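Local coordinates for protein ICChI, a glycosylated chitinase (Ipomoea carnea, PDB 6IDN) that probably hydrolyses chitin, and bacterial cell-wall peptidoglycan through its lysozyme activity, as a family 18 glycoside hydrolase of plants, at residues C160-Y165 with N204-I209. Sequence-based numbering, arbitrary orientation. Where two conformers were deposited one is given.
Sequences CEFPDY and NDWSTI
F162 and W206 meet edge to face where the loop that follows strand 153-156 of the TIM barrel leans on the C-terminal end of helix 196-206. The two rings stand perpendicular, at 90°, with their centroids 4.9 Å apart, F162 being set against the six-membered part of the indole. Followed outward, F162 starts with CB packed on D205 CB at 3.5 Å. CG and CD1 also lie by this methylene, the apolar part of an otherwise polar residue. With CG turned anti to the backbone N (chi1 -177°), the ring is carried across D205, and CD2 comes over the indole face, 3.8 Å from W206 CZ3. Further out, CE2 touches I209 CG2 at 3.7 Å, while CZ ends near T208 OG1. One face of the phenyl ring looks at D205 O, and P163, joined through a cis peptide bond, puts its CB over the opposite face. Phenylalanine suits the place because its thin C-H edge fits against the indole while its flat faces take these neighbours; F162 also touches an N-acetylglucosamine of a bound glycan.

Tryptophan offers an apolar face to F162 and an N-H at its edge: W206 NE1 donates to C160 O over 2.8 Å, nearly straight at 168°. The oxygen lies in the indole plane, yet the nitrogen sits well above the carbonyl plane. A water donates to both C160 O and D205 OD2, a second link between loop and helix end, and the disulfide from C160 to C189 ties the loop covalently to the chain beyond strand 178-182. Just before the type I turn from W206 to I209, D205 O accepts from the backbone N of T208. It also takes the hydroxyl, T208 OG1 lying 2.7 Å from D205 O in the carbonyl plane.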
loop_
_atom_site.group_PDB
_atom_site.type_symbol
_atom_site.label_atom_id
_atom_site.label_comp_id
_atom_site.label_asym_id
_atom_site.label_seq_id
_atom_site.Cartn_x
_atom_site.Cartn_y
_atom_site.Cartn_z
ATOM N N CYS A 160 -0.911 13.141 3.469
ATOM C CA CYS A 160 -0.328 13.608 4.723
ATOM C C CYS A 160 -1.181 14.614 5.488
ATOM O O CYS A 160 -0.898 14.841 6.666
ATOM C CB CYS A 160 1.073 14.198 4.504
ATOM S SG CYS A 160 1.282 15.494 3.223
ATOM N N GLU A 161 -2.190 15.242 4.874
ATOM C CA GLU A 161 -2.988 16.237 5.594
ATOM C C GLU A 161 -3.955 15.499 6.511
ATOM O O GLU A 161 -4.835 14.771 6.046
ATOM C CB GLU A 161 -3.720 17.171 4.629
ATOM C CG GLU A 161 -4.167 18.473 5.262
ATOM C CD GLU A 161 -4.500 19.550 4.253
ATOM O OE1 GLU A 161 -4.431 19.290 3.028
ATOM O OE2 GLU A 161 -4.849 20.661 4.697
ATOM N N PHE A 162 -3.766 15.653 7.814
ATOM C CA PHE A 162 -4.496 14.918 8.833
ATOM C C PHE A 162 -5.703 15.723 9.305
ATOM O O PHE A 162 -5.591 16.935 9.540
ATOM C CB PHE A 162 -3.573 14.621 10.020
ATOM C CG PHE A 162 -4.213 13.798 11.108
ATOM C CD1 PHE A 162 -4.986 14.410 12.085
ATOM C CD2 PHE A 162 -4.048 12.425 11.147
ATOM C CE1 PHE A 162 -5.584 13.666 13.095
ATOM C CE2 PHE A 162 -4.634 11.670 12.148
ATOM C CZ PHE A 162 -5.409 12.295 13.127
ATOM N N PRO A 163 -6.881 15.097 9.459
ATOM C CA PRO A 163 -7.186 13.695 9.167
ATOM C C PRO A 163 -7.502 13.495 7.689
ATOM O O PRO A 163 -7.966 14.442 7.048
ATOM C CB PRO A 163 -8.409 13.421 10.044
ATOM C CG PRO A 163 -9.101 14.741 10.128
ATOM C CD PRO A 163 -8.019 15.796 10.094
ATOM N N ASP A 164 -7.228 12.297 7.165
ATOM C CA ASP A 164 -7.476 11.988 5.763
ATOM C C ASP A 164 -8.958 11.702 5.548
ATOM O O ASP A 164 -9.536 10.846 6.220
ATOM C CB ASP A 164 -6.634 10.776 5.352
ATOM C CG ASP A 164 -6.774 10.447 3.895
ATOM O OD1 ASP A 164 -6.012 11.014 3.085
ATOM O OD2 ASP A 164 -7.660 9.642 3.552
ATOM N N TYR A 165 -9.583 12.428 4.610
ATOM C CA TYR A 165 -11.015 12.246 4.370
ATOM C C TYR A 165 -11.350 10.789 4.092
ATOM O O TYR A 165 -12.304 10.240 4.654
ATOM C CB TYR A 165 -11.495 13.109 3.196
ATOM C CG TYR A 165 -12.819 12.626 2.596
ATOM C CD1 TYR A 165 -14.027 12.832 3.257
ATOM C CD2 TYR A 165 -12.860 11.959 1.376
ATOM C CE1 TYR A 165 -15.236 12.383 2.718
ATOM C CE2 TYR A 165 -14.070 11.511 0.830
ATOM C CZ TYR A 165 -15.252 11.722 1.506
ATOM O OH TYR A 165 -16.453 11.281 0.956
ATOM N N ASN A 204 3.027 15.538 15.295
ATOM C CA ASN A 204 1.874 16.089 15.995
ATOM C C ASN A 204 0.566 15.424 15.615
ATOM O O ASN A 204 -0.351 15.370 16.447
ATOM C CB ASN A 204 1.768 17.596 15.739
ATOM C CG ASN A 204 2.971 18.351 16.258
ATOM O OD1 ASN A 204 3.654 17.887 17.168
ATOM N ND2 ASN A 204 3.220 19.535 15.710
ATOM N N ASP A 205 0.463 14.910 14.390
ATOM C CA ASP A 205 -0.786 14.367 13.881
ATOM C C ASP A 205 -0.700 12.858 13.709
ATOM O O ASP A 205 -1.436 12.119 14.365
ATOM C CB ASP A 205 -1.162 15.032 12.539
ATOM C CG ASP A 205 -1.461 16.530 12.674
ATOM O OD1 ASP A 205 -1.804 16.992 13.785
ATOM O OD2 ASP A 205 -1.359 17.251 11.651
ATOM N N TRP A 206 0.210 12.376 12.861
ATOM C CA TRP A 206 0.206 10.958 12.523
ATOM C C TRP A 206 0.702 10.093 13.674
ATOM O O TRP A 206 0.354 8.905 13.740
ATOM C CB TRP A 206 1.024 10.741 11.240
ATOM C CG TRP A 206 0.262 11.323 10.086
ATOM C CD1 TRP A 206 0.530 12.498 9.421
ATOM C CD2 TRP A 206 -0.954 10.817 9.536
ATOM N NE1 TRP A 206 -0.440 12.731 8.466
ATOM C CE2 TRP A 206 -1.363 11.716 8.520
ATOM C CE3 TRP A 206 -1.737 9.682 9.789
ATOM C CZ2 TRP A 206 -2.507 11.499 7.748
ATOM C CZ3 TRP A 206 -2.879 9.475 9.031
ATOM C CH2 TRP A 206 -3.255 10.381 8.023
ATOM N N SER A 207 1.481 10.671 14.590
ATOM C CA SER A 207 1.878 9.968 15.802
ATOM C C SER A 207 0.683 9.554 16.650
ATOM O O SER A 207 0.810 8.640 17.471
ATOM C CB SER A 207 2.811 10.858 16.625
ATOM O OG SER A 207 2.100 11.955 17.181
ATOM N N THR A 208 -0.470 10.203 16.479
ATOM C CA THR A 208 -1.612 9.940 17.344
ATOM C C THR A 208 -2.445 8.752 16.897
ATOM O O THR A 208 -3.319 8.315 17.654
ATOM C CB THR A 208 -2.528 11.177 17.477
ATOM O OG1 THR A 208 -3.254 11.412 16.255
ATOM C CG2 THR A 208 -1.722 12.421 17.870
ATOM N N ILE A 209 -2.214 8.205 15.707
ATOM C CA ILE A 209 -3.042 7.085 15.284
ATOM C C ILE A 209 -2.530 5.798 15.921
ATOM O O ILE A 209 -1.372 5.687 16.330
ATOM C CB ILE A 209 -3.110 6.963 13.753
ATOM C CG1 ILE A 209 -1.770 6.479 13.150
ATOM C CG2 ILE A 209 -3.617 8.274 13.162
ATOM C CD1 ILE A 209 -1.829 6.084 11.673
HETATM O O HOH W 1 -0.877 16.766 9.014
#